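Local coordinates for NudC domain-containing protein 2 (Mus musculus, PDB 2RH0), which may regulate the LIS1/dynein pathway by stabilising LIS1 together with the Hsp90 chaperone, and interacts with LIS1, at residues A[46-51]-A[60-65]. Sequence-based numbering, arbitrary orientation.
Sequences SRHVAL and KGKLFD
Val-49 O takes the amide N-H of Gly-61 at 3.0 Å, touches the CA-H of Lys-60 and receives a weak bond from a water that Lys-60 NZ also holds. With Val-49 N bonded to Gly-61 O, this makes the hydrogen-bonded pair of an antiparallel beta hairpin, strands 48-53 and 56-62, in the CS domain. The backbone angles of Gly-61 would jam a CB against the preceding carbonyl. Just beyond the paired strands, Arg-47 and Leu-63 are joined by two more bonds: Arg-47 O accepts Leu-63 N at 2.7 Å, and Arg-47 NE returns a bond to Leu-63 O at 2.8 Å, the oxygen lying near the guanidinium plane. CG stands anti to the backbone N (chi1 -165°) and a bend at chi2 (65°) turns the guanidinium to that carbonyl. Lys-62 CE lies over one guanidinium face and Asp-65 CA over the opposite one, both toward the rim. Replacing Arg-47 with an alanine would probably leave Leu-63 O without its side-chain donor and open a gap between Lys-62 and Asp-65. His-48 NE2 lies 3.8 Å from Lys-62 CB. On the face that carries Val-49, CG1 of Val-49 meets Leu-63 CD2 at 3.7 Å, the two side chains crossing at about a right angle; Leu-101 and Leu-86 of the second subunit pack on Val-49 and Leu-63 respectively. Arg-47 NH2 and Lys-62 NZ, like charges, are 4.5 Å apart; the salt bridge of Lys-62 to Glu-102 of the second subunit, and Asp-65 OD1 4.2 Å from Arg-47 NH1, would be expected to offset them. Asp-65 pairs with Lys-90 of that subunit, so the charges beside the hairpin end are probably balanced in part by the second subunit.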
ATOM      1  N   SER A  46     -23.484  -2.914 -10.079  1.00 33.05           N
ATOM      2  CA  SER A  46     -23.041  -4.257  -9.757  1.00 34.41           C
ATOM      3  C   SER A  46     -21.819  -4.718 -10.561  1.00 32.35           C
ATOM      4  O   SER A  46     -20.945  -5.368 -10.012  1.00 33.60           O
ATOM      5  CB  SER A  46     -24.168  -5.262  -9.932  1.00 36.25           C
ATOM      6  OG  SER A  46     -23.680  -6.539  -9.597  1.00 41.10           O
ATOM      7  N   ARG A  47     -21.749  -4.341 -11.831  1.00 30.51           N
ATOM      8  CA  ARG A  47     -20.681  -4.785 -12.693  1.00 32.49           C
ATOM      9  C   ARG A  47     -19.994  -3.659 -13.451  1.00 30.74           C
ATOM     10  O   ARG A  47     -19.190  -3.903 -14.337  1.00 29.88           O
ATOM     11  CB  ARG A  47     -21.277  -5.818 -13.635  1.00 35.84           C
ATOM     12  CG  ARG A  47     -20.309  -6.661 -14.377  1.00 47.48           C
ATOM     13  CD  ARG A  47     -19.478  -7.564 -13.499  1.00 54.10           C
ATOM     14  NE  ARG A  47     -18.540  -8.299 -14.344  1.00 54.49           N
ATOM     15  CZ  ARG A  47     -18.731  -9.538 -14.783  1.00 56.25           C
ATOM     16  NH1 ARG A  47     -19.824 -10.231 -14.436  1.00 51.51           N
ATOM     17  NH2 ARG A  47     -17.798 -10.091 -15.558  1.00 61.28           N
ATOM     18  N   HIS A  48     -20.274  -2.417 -13.067  1.00 28.94           N
ATOM     19  CA  HIS A  48     -19.668  -1.232 -13.690  1.00 29.10           C
ATOM     20  C   HIS A  48     -19.418  -0.153 -12.691  1.00 28.38           C
ATOM     21  O   HIS A  48     -20.165  -0.010 -11.702  1.00 28.66           O
ATOM     22  CB  HIS A  48     -20.621  -0.654 -14.709  1.00 33.32           C
ATOM     23  CG  HIS A  48     -20.773  -1.510 -15.914  1.00 34.68           C
ATOM     24  ND1 HIS A  48     -21.719  -2.504 -15.998  1.00 35.40           N
ATOM     25  CD2 HIS A  48     -20.084  -1.532 -17.076  1.00 36.94           C
ATOM     26  CE1 HIS A  48     -21.590  -3.111 -17.164  1.00 35.46           C
ATOM     27  NE2 HIS A  48     -20.605  -2.546 -17.833  1.00 37.77           N
ATOM     28  N   VAL A  49     -18.366   0.600 -12.963  1.00 27.08           N
ATOM     29  CA  VAL A  49     -17.965   1.739 -12.151  1.00 26.95           C
ATOM     30  C   VAL A  49     -17.592   2.893 -13.063  1.00 27.29           C
ATOM     31  O   VAL A  49     -17.185   2.675 -14.209  1.00 28.32           O
ATOM     32  CB  VAL A  49     -16.761   1.432 -11.197  1.00 28.75           C
ATOM     33  CG1 VAL A  49     -17.184   0.415 -10.126  1.00 31.18           C
ATOM     34  CG2 VAL A  49     -15.502   0.936 -11.981  1.00 24.57           C
ATOM     35  N   ALA A  50     -17.716   4.114 -12.530  1.00 25.81           N
ATOM     36  CA  ALA A  50     -17.406   5.345 -13.264  1.00 27.97           C
ATOM     37  C   ALA A  50     -17.077   6.419 -12.281  1.00 27.58           C
ATOM     38  O   ALA A  50     -17.800   6.606 -11.310  1.00 30.79           O
ATOM     39  CB  ALA A  50     -18.592   5.792 -14.149  1.00 27.59           C
ATOM     40  N   LEU A  51     -15.992   7.128 -12.533  1.00 27.30           N
ATOM     41  CA  LEU A  51     -15.561   8.214 -11.669  1.00 26.25           C
ATOM     42  C   LEU A  51     -15.043   9.341 -12.526  1.00 27.03           C
ATOM     43  O   LEU A  51     -14.194   9.136 -13.392  1.00 28.14           O
ATOM     44  CB  LEU A  51     -14.475   7.740 -10.718  1.00 26.98           C
ATOM     45  CG  LEU A  51     -13.761   8.763  -9.821  1.00 28.47           C
ATOM     46  CD1 LEU A  51     -14.652   9.424  -8.762  1.00 22.11           C
ATOM     47  CD2 LEU A  51     -12.699   8.023  -9.194  1.00 27.49           C
ATOM     48  N   LYS A  60     -13.508   4.270 -15.688  1.00 31.43           N
ATOM     49  CA  LYS A  60     -14.819   3.869 -16.166  1.00 33.08           C
ATOM     50  C   LYS A  60     -14.666   2.538 -16.823  1.00 31.89           C
ATOM     51  O   LYS A  60     -13.825   2.393 -17.706  1.00 33.26           O
ATOM     52  CB  LYS A  60     -15.322   4.846 -17.220  1.00 33.10           C
ATOM     53  CG  LYS A  60     -16.749   4.551 -17.716  1.00 38.63           C
ATOM     54  CD  LYS A  60     -17.095   5.429 -18.894  1.00 41.80           C
ATOM     55  CE  LYS A  60     -18.588   5.709 -18.984  1.00 53.65           C
ATOM     56  NZ  LYS A  60     -19.434   4.509 -18.776  1.00 59.16           N
ATOM     57  N   GLY A  61     -15.481   1.576 -16.435  1.00 27.89           N
ATOM     58  CA  GLY A  61     -15.442   0.311 -17.114  1.00 29.10           C
ATOM     59  C   GLY A  61     -16.213  -0.750 -16.408  1.00 27.77           C
ATOM     60  O   GLY A  61     -16.842  -0.501 -15.388  1.00 27.84           O
ATOM     61  N   LYS A  62     -16.125  -1.941 -16.976  1.00 29.07           N
ATOM     62  CA  LYS A  62     -16.837  -3.098 -16.507  1.00 31.35           C
ATOM     63  C   LYS A  62     -15.960  -3.797 -15.506  1.00 29.54           C
ATOM     64  O   LYS A  62     -14.758  -4.048 -15.772  1.00 30.08           O
ATOM     65  CB  LYS A  62     -17.128  -4.039 -17.665  1.00 32.33           C
ATOM     66  CG  LYS A  62     -17.983  -5.227 -17.289  1.00 34.44           C
ATOM     67  CD  LYS A  62     -17.983  -6.239 -18.379  1.00 42.28           C
ATOM     68  CE  LYS A  62     -19.183  -7.154 -18.334  1.00 48.63           C
ATOM     69  NZ  LYS A  62     -19.012  -8.176 -19.419  1.00 52.91           N
ATOM     70  N   LEU A  63     -16.537  -4.105 -14.351  1.00 28.38           N
ATOM     71  CA  LEU A  63     -15.775  -4.719 -13.261  1.00 28.91           C
ATOM     72  C   LEU A  63     -15.400  -6.151 -13.607  1.00 28.67           C
ATOM     73  O   LEU A  63     -16.113  -6.825 -14.345  1.00 30.22           O
ATOM     74  CB  LEU A  63     -16.572  -4.692 -11.958  1.00 27.43           C
ATOM     75  CG  LEU A  63     -16.776  -3.338 -11.296  1.00 25.68           C
ATOM     76  CD1 LEU A  63     -17.806  -3.484 -10.220  1.00 20.92           C
ATOM     77  CD2 LEU A  63     -15.425  -2.807 -10.720  1.00 21.87           C
ATOM     78  N   PHE A  64     -14.279  -6.614 -13.074  1.00 28.07           N
ATOM     79  CA  PHE A  64     -13.830  -7.983 -13.318  1.00 27.70           C
ATOM     80  C   PHE A  64     -14.869  -9.008 -12.915  1.00 27.65           C
ATOM     81  O   PHE A  64     -14.952 -10.053 -13.528  1.00 32.14           O
ATOM     82  CB  PHE A  64     -12.520  -8.260 -12.583  1.00 29.51           C
ATOM     83  CG  PHE A  64     -12.052  -9.708 -12.669  1.00 28.28           C
ATOM     84  CD1 PHE A  64     -11.357 -10.161 -13.766  1.00 28.40           C
ATOM     85  CD2 PHE A  64     -12.304 -10.596 -11.628  1.00 31.16           C
ATOM     86  CE1 PHE A  64     -10.925 -11.452 -13.838  1.00 31.65           C
ATOM     87  CE2 PHE A  64     -11.871 -11.905 -11.697  1.00 31.67           C
ATOM     88  CZ  PHE A  64     -11.167 -12.324 -12.813  1.00 34.11           C
ATOM     89  N   ASP A  65     -15.649  -8.730 -11.879  1.00 27.50           N
ATOM     90  CA  ASP A  65     -16.709  -9.642 -11.459  1.00 29.41           C
ATOM     91  C   ASP A  65     -17.793  -8.821 -10.741  1.00 30.04           C
ATOM     92  O   ASP A  65     -17.664  -7.613 -10.573  1.00 28.41           O
ATOM     93  CB  ASP A  65     -16.113 -10.743 -10.575  1.00 30.50           C
ATOM     94  CG  ASP A  65     -16.889 -12.064 -10.614  1.00 37.79           C
ATOM     95  OD1 ASP A  65     -18.060 -12.105 -11.067  1.00 33.46           O
ATOM     96  OD2 ASP A  65     -16.297 -13.077 -10.162  1.00 39.16           O
TER
HETATM   97  O   HOH W   1     -19.559   2.436 -16.591  1.00 44.18           O